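Local coordinates for Tat-secreted protein Rv2525c (Mycobacterium tuberculosis, PDB 4PMQ) that probably acts as a peptidoglycan hydrolase with glycosidase activity and displays esterase activity toward p-nitrophenyl esters in vitro, at residues A[6-11]-A[192-197]; A[10-15]-A[39-44]; A[18-23]-A[58-63]; A[27-32]-A[63-68]; A[158-163]-A[175-180]. All coordinates share one frame; numbering follows the deposited sequence.

Contact 1: residues A[6-11]-A[192-197]; sequences TLLDYA and VDVNQI
L7 and N195 form a hydrogen-bonded pair of the antiparallel ladder between strand 6-9 and residues 192-197. Their backbones bond in both directions, L7 N to N195 O and N195 N to L7 O, each at 2.8 Å. L7 O takes a second hydrogen, from N195 ND2 at 3.0 Å, which comes in 45° above the carbonyl plane. The same amide nitrogen reaches D9 OD2 at 2.8 Å, nearly straight and in the amide plane, on the anti lone pair of the carboxylate oxygen; both of its hydrogens are thus used. N195 OD1 is satisfied by W160 NE1, and D9 OD2 also receives Q179 NE2. A second two-way backbone pair joins D9 and D193.

D9 CG sits between the backbone N and carbonyl carbon (chi1 74°), turning the carboxylate back across the neighbouring strand. There D9 OD1 lies 2.5 Å from D193 OD2, with the two carboxylate planes 58° apart, while D193 OD1 is held by the backbone N of D183. On the other face L8 CD2 packs against V194 CG2 (4.1 Å), and T6 CG2 meets V194 CG1 (3.6 Å). Glycerol and tartrate, probably from the crystallisation liquor, lie near D9 and D193 and may mark a pocket. The antiparallel pairing helps close the curled sheet of a TIM-barrel-related glycoside hydrolase-like fold.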
# COMPACT_ATOMS: atom_id res chain seq x y z
N THR A 6 10.99 -5.82 -8.77
CA THR A 6 10.17 -6.35 -7.69
C THR A 6 10.26 -5.48 -6.46
O THR A 6 11.38 -5.09 -6.11
CB THR A 6 10.74 -7.76 -7.39
OG1 THR A 6 10.55 -8.62 -8.53
CG2 THR A 6 10.21 -8.38 -6.12
N LEU A 7 9.15 -5.29 -5.76
CA LEU A 7 9.03 -4.66 -4.47
C LEU A 7 8.44 -5.66 -3.51
O LEU A 7 7.47 -6.34 -3.87
CB LEU A 7 8.15 -3.41 -4.48
CG LEU A 7 8.59 -2.29 -5.43
CD1 LEU A 7 7.56 -1.17 -5.42
CD2 LEU A 7 9.97 -1.70 -5.06
N LEU A 8 8.98 -5.74 -2.29
CA LEU A 8 8.42 -6.67 -1.31
C LEU A 8 7.54 -5.93 -0.35
O LEU A 8 7.85 -4.80 0.01
CB LEU A 8 9.55 -7.36 -0.53
CG LEU A 8 10.58 -8.14 -1.37
CD1 LEU A 8 11.62 -8.78 -0.46
CD2 LEU A 8 9.90 -9.19 -2.30
N ASP A 9 6.48 -6.60 0.14
CA ASP A 9 5.68 -6.02 1.22
C ASP A 9 5.59 -7.05 2.35
O ASP A 9 5.61 -8.26 2.09
CB ASP A 9 4.31 -5.51 0.75
CG ASP A 9 3.31 -6.60 0.46
OD1 ASP A 9 2.75 -7.17 1.42
OD2 ASP A 9 3.09 -6.89 -0.73
N TYR A 10 5.54 -6.58 3.60
CA TYR A 10 5.57 -7.48 4.76
C TYR A 10 5.13 -6.75 5.99
O TYR A 10 5.44 -5.56 6.13
CB TYR A 10 6.99 -8.04 4.99
CG TYR A 10 8.10 -7.04 4.70
CD1 TYR A 10 8.57 -6.85 3.41
CD2 TYR A 10 8.69 -6.31 5.74
CE1 TYR A 10 9.59 -5.94 3.14
CE2 TYR A 10 9.74 -5.42 5.48
CZ TYR A 10 10.17 -5.23 4.17
OH TYR A 10 11.17 -4.36 3.85
N ALA A 11 4.43 -7.45 6.88
CA ALA A 11 3.93 -6.87 8.13
C ALA A 11 4.58 -7.46 9.38
O ALA A 11 4.53 -6.82 10.43
CB ALA A 11 2.42 -7.08 8.22
N VAL A 192 7.13 -12.60 3.12
CA VAL A 192 6.95 -11.42 2.26
C VAL A 192 6.02 -11.75 1.11
O VAL A 192 5.89 -12.92 0.71
CB VAL A 192 8.30 -10.85 1.70
CG1 VAL A 192 9.24 -10.43 2.82
CG2 VAL A 192 8.99 -11.82 0.72
N ASP A 193 5.38 -10.71 0.59
CA ASP A 193 4.60 -10.72 -0.64
C ASP A 193 5.44 -10.09 -1.73
O ASP A 193 6.24 -9.18 -1.45
CB ASP A 193 3.27 -9.97 -0.49
CG ASP A 193 2.45 -10.41 0.72
OD1 ASP A 193 2.39 -11.64 0.98
OD2 ASP A 193 1.82 -9.54 1.35
N VAL A 194 5.24 -10.52 -2.96
CA VAL A 194 6.02 -10.03 -4.09
C VAL A 194 5.15 -9.17 -4.98
O VAL A 194 4.04 -9.58 -5.35
CB VAL A 194 6.65 -11.20 -4.88
CG1 VAL A 194 7.45 -10.68 -6.06
CG2 VAL A 194 7.54 -12.06 -3.98
N ASN A 195 5.69 -7.99 -5.35
CA ASN A 195 4.96 -7.06 -6.20
C ASN A 195 5.81 -6.71 -7.41
O ASN A 195 7.00 -6.42 -7.25
CB ASN A 195 4.61 -5.78 -5.43
CG ASN A 195 3.84 -6.11 -4.18
OD1 ASN A 195 2.64 -6.33 -4.23
ND2 ASN A 195 4.54 -6.26 -3.05
N GLN A 196 5.18 -6.65 -8.59
CA GLN A 196 5.85 -6.24 -9.83
C GLN A 196 5.59 -4.76 -10.10
O GLN A 196 4.45 -4.30 -9.96
CB GLN A 196 5.33 -7.07 -11.01
CG GLN A 196 5.79 -8.52 -10.92
CD GLN A 196 5.50 -9.34 -12.16
OE1 GLN A 196 4.56 -9.07 -12.94
NE2 GLN A 196 6.28 -10.39 -12.34
N ILE A 197 6.63 -4.03 -10.47
CA ILE A 197 6.53 -2.63 -10.88
C ILE A 197 6.13 -2.63 -12.38
O ILE A 197 6.78 -3.28 -13.21
CB ILE A 197 7.87 -1.90 -10.65
CG1 ILE A 197 8.26 -1.91 -9.15
CG2 ILE A 197 7.83 -0.48 -11.25
CD1 ILE A 197 9.78 -1.51 -8.95

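Contact 2: residues A[10-15]-A[39-44]; sequences YAAGVI and GAWMLG
A11 O receives the backbone N of G44 at 2.8 Å, the one hydrogen bond joining the loop after strand 6-9 to the loop after strand 27-31. The donor stands 50° above the carbonyl plane, and the bond is bent at the hydrogen. M42, at the centre of an inverse gamma turn, brings its CB to 3.4 Å from A11 O. Its CG, anti to the carbonyl carbon (chi1 -70°), lies over a face of the W41 ring, and SD reaches A11 CB at 4.1 Å before the bend at chi3 carries CE away.

The W41 side chain takes the less common first torsion, CG between the backbone N and carbonyl carbon (chi1 64°). This swings the indole back beside the 10-15 loop, where CZ3 presents the ring edge to A12 CB at 4.0 Å. Farther along, L43 CB rests 3.9 Å from G13 CA, and V14 CG2 approaches L43 O at 3.6 Å. The carbonyl of G44 continues the link by accepting R30 NH2. The two loops are thus joined mainly by van der Waals contacts of side chains and backbone round one bent hydrogen bond, and G13 O is buried without a polar partner.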
# COMPACT_ATOMS: atom_id res chain seq x y z
N TYR A 10 5.54 -6.58 3.60
CA TYR A 10 5.57 -7.48 4.76
C TYR A 10 5.13 -6.75 5.99
O TYR A 10 5.44 -5.56 6.13
CB TYR A 10 6.99 -8.04 4.99
CG TYR A 10 8.10 -7.04 4.70
CD1 TYR A 10 8.57 -6.85 3.41
CD2 TYR A 10 8.69 -6.31 5.74
CE1 TYR A 10 9.59 -5.94 3.14
CE2 TYR A 10 9.74 -5.42 5.48
CZ TYR A 10 10.17 -5.23 4.17
OH TYR A 10 11.17 -4.36 3.85
N ALA A 11 4.43 -7.45 6.88
CA ALA A 11 3.93 -6.87 8.13
C ALA A 11 4.58 -7.46 9.38
O ALA A 11 4.53 -6.82 10.43
CB ALA A 11 2.42 -7.08 8.22
N ALA A 12 5.13 -8.70 9.30
CA ALA A 12 5.57 -9.43 10.49
C ALA A 12 6.87 -8.94 11.12
O ALA A 12 7.14 -9.29 12.26
CB ALA A 12 5.69 -10.92 10.21
N GLY A 13 7.64 -8.13 10.42
CA GLY A 13 8.91 -7.68 10.96
C GLY A 13 9.64 -6.71 10.06
O GLY A 13 9.14 -6.35 8.99
N VAL A 14 10.79 -6.25 10.52
CA VAL A 14 11.62 -5.30 9.78
C VAL A 14 12.77 -6.09 9.18
O VAL A 14 13.44 -6.81 9.91
CB VAL A 14 12.11 -4.14 10.68
CG1 VAL A 14 13.06 -3.22 9.93
CG2 VAL A 14 10.93 -3.35 11.25
N ILE A 15 13.02 -5.93 7.89
CA ILE A 15 14.10 -6.68 7.28
C ILE A 15 15.30 -5.79 6.98
O ILE A 15 15.12 -4.74 6.36
CB ILE A 15 13.62 -7.38 5.98
CG1 ILE A 15 12.44 -8.34 6.25
CG2 ILE A 15 14.78 -8.11 5.23
CD1 ILE A 15 11.68 -8.70 4.95
N GLY A 39 -2.82 -7.12 16.80
CA GLY A 39 -1.75 -6.97 15.82
C GLY A 39 -0.38 -6.55 16.36
O GLY A 39 0.46 -6.08 15.59
N ALA A 40 -0.11 -6.79 17.68
CA ALA A 40 1.20 -6.41 18.26
C ALA A 40 2.35 -7.19 17.56
O ALA A 40 3.48 -6.71 17.51
CB ALA A 40 1.23 -6.67 19.77
N TRP A 41 2.06 -8.39 17.03
CA TRP A 41 3.02 -9.20 16.26
C TRP A 41 3.44 -8.51 14.95
O TRP A 41 4.38 -8.97 14.31
CB TRP A 41 2.39 -10.57 15.90
CG TRP A 41 1.18 -10.51 15.00
CD1 TRP A 41 -0.12 -10.36 15.39
CD2 TRP A 41 1.16 -10.63 13.56
NE1 TRP A 41 -0.95 -10.37 14.29
CE2 TRP A 41 -0.19 -10.52 13.15
CE3 TRP A 41 2.15 -10.78 12.58
CZ2 TRP A 41 -0.58 -10.60 11.80
CZ3 TRP A 41 1.78 -10.84 11.24
CH2 TRP A 41 0.43 -10.74 10.85
N MET A 42 2.72 -7.46 14.51
CA MET A 42 3.08 -6.84 13.22
C MET A 42 4.17 -5.80 13.41
O MET A 42 3.96 -4.60 13.23
CB MET A 42 1.85 -6.27 12.51
CG MET A 42 0.92 -7.38 12.01
SD MET A 42 -0.48 -6.78 11.04
CE MET A 42 -1.18 -5.78 12.25
N LEU A 43 5.38 -6.31 13.70
CA LEU A 43 6.56 -5.49 13.94
C LEU A 43 6.97 -4.70 12.70
O LEU A 43 7.72 -3.74 12.83
CB LEU A 43 7.72 -6.38 14.43
CG LEU A 43 7.46 -7.07 15.80
CD1 LEU A 43 8.64 -7.97 16.22
CD2 LEU A 43 7.15 -6.06 16.90
N GLY A 44 6.39 -5.04 11.55
CA GLY A 44 6.62 -4.27 10.32
C GLY A 44 5.74 -3.04 10.22
O GLY A 44 5.79 -2.34 9.20

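Contact 3: residues A[18-23]-A[58-63]; sequences SQIRAA and NGLKIV
I20 and L60 bring helix 17-22 against the turn that leads from helix 49-57 into strand 61-66. This turn is a Schellman motif: G59, with positive phi, is its C-prime residue, and its backbone bonds run from L60 N to L55 O and from G59 N to S56 O.

The apolar part is small. L60 uses both methyl branches, CD1 against I20 CG2 at 3.7 Å and CD2 against R21 CB at 4.1 Å, while L55 of helix 49-57 touches I20 and L60.

The polar part lies at the surface. R21 extends as far as CD, then bends at chi3 (63°), laying its guanidinium beside N58. N58 OD1 sits 3.0 Å above the guanidinium plane, toward its rim, and the amide is turned 65° from that plane; no direct hydrogen bond results. N58 ND2 instead bonds to D54 O. A water completes the link, accepting from R21 NH1 at 3.2 Å and donating to N58 O at 2.9 Å.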
# COMPACT_ATOMS: atom_id res chain seq x y z
N SER A 18 20.02 -4.85 3.35
CA SER A 18 20.97 -5.73 2.66
C SER A 18 20.32 -7.07 2.30
O SER A 18 20.62 -7.64 1.24
CB SER A 18 22.22 -5.97 3.50
OG SER A 18 21.88 -6.54 4.75
N GLN A 19 19.37 -7.55 3.15
CA GLN A 19 18.69 -8.81 2.83
C GLN A 19 17.60 -8.61 1.76
O GLN A 19 17.40 -9.50 0.94
CB GLN A 19 18.14 -9.50 4.08
CG GLN A 19 19.30 -9.93 4.99
CD GLN A 19 18.83 -10.69 6.21
OE1 GLN A 19 18.04 -10.20 7.01
NE2 GLN A 19 19.35 -11.88 6.42
N ILE A 20 16.91 -7.44 1.75
CA ILE A 20 15.93 -7.17 0.69
C ILE A 20 16.68 -7.18 -0.65
O ILE A 20 16.26 -7.84 -1.59
CB ILE A 20 15.20 -5.82 0.93
CG1 ILE A 20 14.31 -5.95 2.17
CG2 ILE A 20 14.42 -5.36 -0.33
CD1 ILE A 20 14.15 -4.72 2.90
N ARG A 21 17.81 -6.45 -0.70
CA ARG A 21 18.62 -6.37 -1.90
C ARG A 21 19.14 -7.78 -2.29
O ARG A 21 18.98 -8.16 -3.45
CB ARG A 21 19.75 -5.39 -1.68
CG ARG A 21 20.59 -5.12 -2.92
CD ARG A 21 21.65 -4.07 -2.62
NE ARG A 21 22.59 -4.51 -1.59
CZ ARG A 21 23.50 -3.74 -1.02
NH1 ARG A 21 23.64 -2.47 -1.39
NH2 ARG A 21 24.30 -4.23 -0.08
N ALA A 22 19.61 -8.58 -1.31
CA ALA A 22 20.12 -9.94 -1.58
C ALA A 22 19.04 -10.87 -2.16
O ALA A 22 19.37 -11.79 -2.94
CB ALA A 22 20.70 -10.56 -0.30
N ALA A 23 17.76 -10.61 -1.81
CA ALA A 23 16.62 -11.41 -2.29
C ALA A 23 16.22 -11.04 -3.73
O ALA A 23 15.33 -11.67 -4.30
CB ALA A 23 15.43 -11.22 -1.35
N ASN A 58 20.99 1.68 0.90
CA ASN A 58 21.36 0.52 0.10
C ASN A 58 20.84 0.64 -1.33
O ASN A 58 20.83 -0.37 -2.06
CB ASN A 58 20.86 -0.76 0.77
CG ASN A 58 21.73 -1.17 1.93
OD1 ASN A 58 22.62 -2.01 1.78
ND2 ASN A 58 21.54 -0.54 3.08
N GLY A 59 20.42 1.86 -1.72
CA GLY A 59 19.93 2.17 -3.06
C GLY A 59 18.57 1.55 -3.35
O GLY A 59 18.23 1.34 -4.52
N LEU A 60 17.81 1.22 -2.30
CA LEU A 60 16.50 0.58 -2.50
C LEU A 60 15.38 1.61 -2.57
O LEU A 60 15.47 2.68 -1.95
CB LEU A 60 16.20 -0.46 -1.40
CG LEU A 60 17.11 -1.67 -1.35
CD1 LEU A 60 16.82 -2.52 -0.12
CD2 LEU A 60 16.93 -2.56 -2.61
N LYS A 61 14.30 1.27 -3.33
CA LYS A 61 13.12 2.12 -3.48
C LYS A 61 12.21 1.94 -2.29
O LYS A 61 12.10 0.83 -1.75
CB LYS A 61 12.34 1.79 -4.77
CG LYS A 61 13.12 2.02 -6.05
CD LYS A 61 13.43 3.50 -6.23
CE LYS A 61 14.24 3.79 -7.46
NZ LYS A 61 14.51 5.25 -7.55
N ILE A 62 11.49 3.00 -1.91
CA ILE A 62 10.51 2.88 -0.84
C ILE A 62 9.19 3.37 -1.37
O ILE A 62 9.15 4.40 -2.06
CB ILE A 62 10.91 3.69 0.45
CG1 ILE A 62 12.35 3.34 0.89
CG2 ILE A 62 9.88 3.47 1.61
CD1 ILE A 62 12.98 4.30 1.94
N VAL A 63 8.11 2.69 -0.98
CA VAL A 63 6.74 3.07 -1.32
C VAL A 63 5.91 2.96 -0.06
O VAL A 63 6.08 1.98 0.68
CB VAL A 63 6.16 2.19 -2.46
CG1 VAL A 63 4.70 2.56 -2.74
CG2 VAL A 63 6.99 2.34 -3.75
O HOH W 1 22.73 -1.21 -4.13

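Contact 4: residues A[27-32]-A[63-68]; sequences GAIRYV and VSCYQY
A28 O opens the parallel ladder by accepting V63 N at 3.1 Å. I29 lies side by side with V63, CG1 to CB at 4.0 Å, and sends CG2 to C65 SG at 3.8 Å. R30 uses both its N and its O on the neighbouring strand, straddling S64: R30 N to V63 O at 2.8 Å and C65 N to R30 O at 2.9 Å. Its twice-bent side chain leaves the opposite sheet face to form a salt bridge with E51.

Y31 then lays its ring beneath the thiol of C65. C65 SG lies between its backbone N and carbonyl carbon (chi1 66°), which directs it over the ring, 4.1 Å from the Y31 centroid, in a sulfur-aromatic contact. V32 N ends the ladder on C65 O at 2.9 Å, while V32 O, lacking a polar partner, faces Y66 CD2. Q67 NE2 bonds to D110 OD2. Y31 OH and Q67 OE1 bond to glycerol, and Y31 OH also to tartrate, both probably from the crystallisation liquor. Strands 27-31 and 61-66, linked through helix 49-57, form a beta-alpha-beta unit of the TIM-barrel clan.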
# COMPACT_ATOMS: atom_id res chain seq x y z
N GLY A 27 13.32 -2.81 -3.89
CA GLY A 27 12.78 -1.99 -2.81
C GLY A 27 11.64 -2.65 -2.07
O GLY A 27 11.38 -3.84 -2.24
N ALA A 28 10.91 -1.84 -1.28
CA ALA A 28 9.83 -2.41 -0.49
C ALA A 28 8.66 -1.44 -0.40
O ALA A 28 8.87 -0.22 -0.47
CB ALA A 28 10.33 -2.72 0.92
N ILE A 29 7.44 -1.97 -0.24
CA ILE A 29 6.21 -1.20 -0.02
C ILE A 29 5.96 -1.39 1.45
O ILE A 29 5.78 -2.53 1.89
CB ILE A 29 4.98 -1.66 -0.89
CG1 ILE A 29 5.31 -1.67 -2.40
CG2 ILE A 29 3.79 -0.74 -0.59
CD1 ILE A 29 4.39 -2.47 -3.23
N ARG A 30 5.99 -0.30 2.22
CA ARG A 30 5.98 -0.37 3.67
C ARG A 30 4.83 0.39 4.31
O ARG A 30 4.37 1.42 3.81
CB ARG A 30 7.35 0.17 4.17
CG ARG A 30 8.55 -0.69 3.68
CD ARG A 30 8.53 -2.09 4.29
NE ARG A 30 8.83 -1.96 5.71
CZ ARG A 30 7.96 -2.14 6.70
NH1 ARG A 30 6.72 -2.55 6.44
NH2 ARG A 30 8.33 -1.91 7.96
N TYR A 31 4.38 -0.12 5.48
CA TYR A 31 3.22 0.41 6.16
C TYR A 31 3.47 1.69 6.91
O TYR A 31 4.33 1.75 7.80
CB TYR A 31 2.72 -0.62 7.18
CG TYR A 31 2.16 -1.85 6.52
CD1 TYR A 31 0.89 -1.84 5.94
CD2 TYR A 31 2.91 -3.02 6.44
CE1 TYR A 31 0.35 -2.98 5.35
CE2 TYR A 31 2.39 -4.17 5.83
CZ TYR A 31 1.10 -4.14 5.30
OH TYR A 31 0.55 -5.25 4.71
N VAL A 32 2.60 2.67 6.64
CA VAL A 32 2.58 3.91 7.40
C VAL A 32 1.30 3.86 8.28
O VAL A 32 0.49 4.78 8.31
CB VAL A 32 2.69 5.18 6.52
CG1 VAL A 32 4.09 5.27 5.90
CG2 VAL A 32 1.61 5.23 5.42
N VAL A 63 8.11 2.69 -0.98
CA VAL A 63 6.74 3.07 -1.32
C VAL A 63 5.91 2.96 -0.06
O VAL A 63 6.08 1.98 0.68
CB VAL A 63 6.16 2.19 -2.46
CG1 VAL A 63 4.70 2.56 -2.74
CG2 VAL A 63 6.99 2.34 -3.75
N SER A 64 4.96 3.87 0.15
CA SER A 64 4.14 3.82 1.37
C SER A 64 2.74 3.24 1.12
O SER A 64 2.10 3.57 0.12
CB SER A 64 3.96 5.21 1.95
OG SER A 64 5.17 5.76 2.43
N CYS A 65 2.26 2.41 2.06
CA CYS A 65 0.90 1.91 1.99
C CYS A 65 0.28 1.97 3.36
O CYS A 65 0.99 2.04 4.37
CB CYS A 65 0.84 0.50 1.41
SG CYS A 65 1.61 -0.75 2.47
N TYR A 66 -1.02 1.99 3.40
CA TYR A 66 -1.73 2.11 4.67
C TYR A 66 -2.73 1.01 4.83
O TYR A 66 -3.61 0.88 3.98
CB TYR A 66 -2.46 3.47 4.73
CG TYR A 66 -3.10 3.73 6.08
CD1 TYR A 66 -4.34 3.18 6.41
CD2 TYR A 66 -2.45 4.51 7.03
CE1 TYR A 66 -4.91 3.37 7.67
CE2 TYR A 66 -3.00 4.70 8.31
CZ TYR A 66 -4.23 4.13 8.62
OH TYR A 66 -4.80 4.34 9.84
N GLN A 67 -2.68 0.30 5.95
CA GLN A 67 -3.72 -0.67 6.32
C GLN A 67 -3.70 -0.80 7.81
O GLN A 67 -2.71 -1.26 8.37
CB GLN A 67 -3.57 -2.04 5.65
CG GLN A 67 -4.80 -2.91 5.97
CD GLN A 67 -4.87 -4.24 5.29
OE1 GLN A 67 -4.17 -4.52 4.31
NE2 GLN A 67 -5.79 -5.07 5.76
N TYR A 68 -4.79 -0.40 8.44
CA TYR A 68 -4.88 -0.51 9.89
C TYR A 68 -5.74 -1.72 10.26
O TYR A 68 -5.24 -2.64 10.89
CB TYR A 68 -5.41 0.79 10.53
CG TYR A 68 -5.63 0.65 12.03
CD1 TYR A 68 -4.57 0.72 12.92
CD2 TYR A 68 -6.92 0.49 12.55
CE1 TYR A 68 -4.77 0.58 14.31
CE2 TYR A 68 -7.13 0.35 13.92
CZ TYR A 68 -6.06 0.43 14.80
OH TYR A 68 -6.31 0.30 16.16

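Contact 5: residues A[158-163]-A[175-180]; sequences YFWQHN and AHLHQV
H176 turns its imidazole toward the start of strand 158-161, where ND1 accepts F159 N at 3.0 Å, with the donor tilted 29° from the ring plane. Y158 crosses at about a right angle and sets its edge on the H176 face, CD1 over the ring centre; the planes meet at 51° in an edge-to-face pair. F159 O receives both H176 N and L177 N, the latter over a longer 3.3 Å.

On one face of the parallel pair, W160 crosses L177 obliquely and meets its CB through CD1 at 3.5 Å. The indole edge points toward Q179. On the opposite face Q161 and H178 run side by side, with Q161 CD over the imidazole face and the planes 41° apart; Q161 OE1 bonds to H172 N. H178 CG is anti to the backbone N, and the ring extends alongside Q161 to N163. H178 NE2 donates to N163 OD1 at 2.8 Å, in the imidazole plane and on a carbonyl lone pair. A water bridges N163 N and Q179 OE1; Q179 OE1 also bonds to Y141 OH. The two imidazoles play different roles: ND1 of H176 serves as acceptor and NE2 of H178 as donor, adding side-chain bonds to the backbone pairing.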
# COMPACT_ATOMS: atom_id res chain seq x y z
N TYR A 158 -2.69 6.63 -8.06
CA TYR A 158 -1.81 5.46 -8.13
C TYR A 158 -2.61 4.22 -7.81
O TYR A 158 -3.48 4.24 -6.93
CB TYR A 158 -0.62 5.59 -7.17
CG TYR A 158 0.38 6.65 -7.58
CD1 TYR A 158 1.48 6.32 -8.36
CD2 TYR A 158 0.27 7.97 -7.11
CE1 TYR A 158 2.42 7.27 -8.74
CE2 TYR A 158 1.20 8.94 -7.50
CZ TYR A 158 2.29 8.58 -8.29
OH TYR A 158 3.27 9.47 -8.67
N PHE A 159 -2.30 3.11 -8.52
CA PHE A 159 -3.09 1.90 -8.36
C PHE A 159 -2.18 0.69 -8.18
O PHE A 159 -1.25 0.47 -8.96
CB PHE A 159 -4.01 1.75 -9.59
CG PHE A 159 -4.92 2.95 -9.73
CD1 PHE A 159 -6.00 3.14 -8.87
CD2 PHE A 159 -4.61 3.97 -10.64
CE1 PHE A 159 -6.79 4.29 -8.95
CE2 PHE A 159 -5.40 5.13 -10.71
CZ PHE A 159 -6.48 5.28 -9.86
N TRP A 160 -2.44 -0.10 -7.14
CA TRP A 160 -1.66 -1.28 -6.82
C TRP A 160 -2.62 -2.44 -6.79
O TRP A 160 -3.50 -2.49 -5.93
CB TRP A 160 -0.95 -1.07 -5.46
CG TRP A 160 -0.23 -2.27 -4.90
CD1 TRP A 160 0.17 -3.39 -5.56
CD2 TRP A 160 0.20 -2.43 -3.54
NE1 TRP A 160 0.81 -4.25 -4.70
CE2 TRP A 160 0.84 -3.68 -3.45
CE3 TRP A 160 0.12 -1.61 -2.39
CZ2 TRP A 160 1.32 -4.19 -2.23
CZ3 TRP A 160 0.59 -2.12 -1.19
CH2 TRP A 160 1.22 -3.38 -1.12
N GLN A 161 -2.52 -3.32 -7.81
CA GLN A 161 -3.49 -4.39 -7.94
C GLN A 161 -3.22 -5.58 -7.04
O GLN A 161 -2.08 -6.08 -7.01
CB GLN A 161 -3.53 -4.89 -9.39
CG GLN A 161 -4.57 -6.01 -9.60
CD GLN A 161 -4.53 -6.50 -11.03
OE1 GLN A 161 -4.36 -5.70 -11.95
NE2 GLN A 161 -4.61 -7.82 -11.23
N HIS A 162 -4.29 -6.08 -6.37
CA HIS A 162 -4.25 -7.38 -5.68
C HIS A 162 -5.15 -8.34 -6.47
O HIS A 162 -5.97 -7.89 -7.28
CB HIS A 162 -4.57 -7.37 -4.18
CG HIS A 162 -5.98 -7.02 -3.79
ND1 HIS A 162 -7.04 -7.90 -4.00
CD2 HIS A 162 -6.42 -5.96 -3.07
CE1 HIS A 162 -8.10 -7.34 -3.42
NE2 HIS A 162 -7.78 -6.18 -2.84
N ASN A 163 -5.00 -9.63 -6.26
CA ASN A 163 -5.70 -10.62 -7.09
C ASN A 163 -6.99 -11.22 -6.49
O ASN A 163 -7.58 -12.12 -7.09
CB ASN A 163 -4.71 -11.73 -7.43
CG ASN A 163 -3.67 -11.25 -8.42
OD1 ASN A 163 -3.79 -10.15 -9.01
ND2 ASN A 163 -2.67 -12.08 -8.66
N ALA A 175 -2.69 -0.01 -13.62
CA ALA A 175 -1.93 -0.29 -12.38
C ALA A 175 -0.45 0.09 -12.49
O ALA A 175 0.18 -0.10 -13.55
CB ALA A 175 -2.06 -1.75 -11.99
N HIS A 176 0.09 0.66 -11.40
CA HIS A 176 1.49 1.04 -11.27
C HIS A 176 2.28 -0.12 -10.69
O HIS A 176 3.45 -0.30 -11.00
CB HIS A 176 1.60 2.25 -10.35
CG HIS A 176 0.90 3.45 -10.92
ND1 HIS A 176 -0.48 3.57 -10.84
CD2 HIS A 176 1.39 4.45 -11.68
CE1 HIS A 176 -0.77 4.70 -11.47
NE2 HIS A 176 0.32 5.26 -12.01
N LEU A 177 1.61 -0.92 -9.82
CA LEU A 177 2.17 -2.05 -9.10
C LEU A 177 1.20 -3.20 -9.15
O LEU A 177 -0.00 -2.95 -9.19
CB LEU A 177 2.41 -1.67 -7.63
CG LEU A 177 3.30 -0.44 -7.41
CD1 LEU A 177 3.30 0.02 -5.95
CD2 LEU A 177 4.73 -0.69 -7.88
N HIS A 178 1.71 -4.43 -9.09
CA HIS A 178 0.82 -5.62 -9.07
C HIS A 178 1.34 -6.66 -8.08
O HIS A 178 2.45 -7.14 -8.21
CB HIS A 178 0.69 -6.23 -10.49
CG HIS A 178 -0.18 -7.44 -10.61
ND1 HIS A 178 -0.09 -8.26 -11.71
CD2 HIS A 178 -1.18 -7.90 -9.80
CE1 HIS A 178 -1.00 -9.21 -11.54
NE2 HIS A 178 -1.66 -9.06 -10.39
N GLN A 179 0.52 -7.01 -7.09
CA GLN A 179 0.87 -8.04 -6.11
C GLN A 179 0.67 -9.38 -6.80
O GLN A 179 -0.47 -9.71 -7.16
CB GLN A 179 -0.00 -7.88 -4.86
CG GLN A 179 0.53 -8.69 -3.68
CD GLN A 179 -0.31 -8.39 -2.47
OE1 GLN A 179 -1.52 -8.56 -2.50
NE2 GLN A 179 0.33 -7.97 -1.37
N VAL A 180 1.78 -10.10 -7.06
CA VAL A 180 1.73 -11.37 -7.81
C VAL A 180 1.95 -12.62 -6.95
O VAL A 180 1.73 -13.71 -7.46
CB VAL A 180 2.70 -11.37 -9.02
CG1 VAL A 180 2.29 -10.30 -10.02
CG2 VAL A 180 4.16 -11.17 -8.58
O HOH W 2 -2.83 -10.36 -4.30

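Overall arrangement
Contacts 1, 4 and 5 belong to one curled sheet, the centre of contact 1 about 10 Å from those of the other two, which are about 13 Å apart. Strand 6-9 connects contact 1 to contact 4 through L8 O and I29 N (2.9 Å), and strand 190-197 connects it to contact 5 through Q196 N and H178 O (2.8 Å). Inside the sheet, W160 CZ3 of contact 5 lies 3.5 Å from I29 CG2 of contact 4. D9, Y31 and Q179 lie near bound glycerol, probably from the crystallisation liquor, which may mark a pocket. Contact 2 extends contact 1 and also approaches tartrate; its centre is about 21 Å from that of contact 5. Contact 3 shares V63 with contact 4.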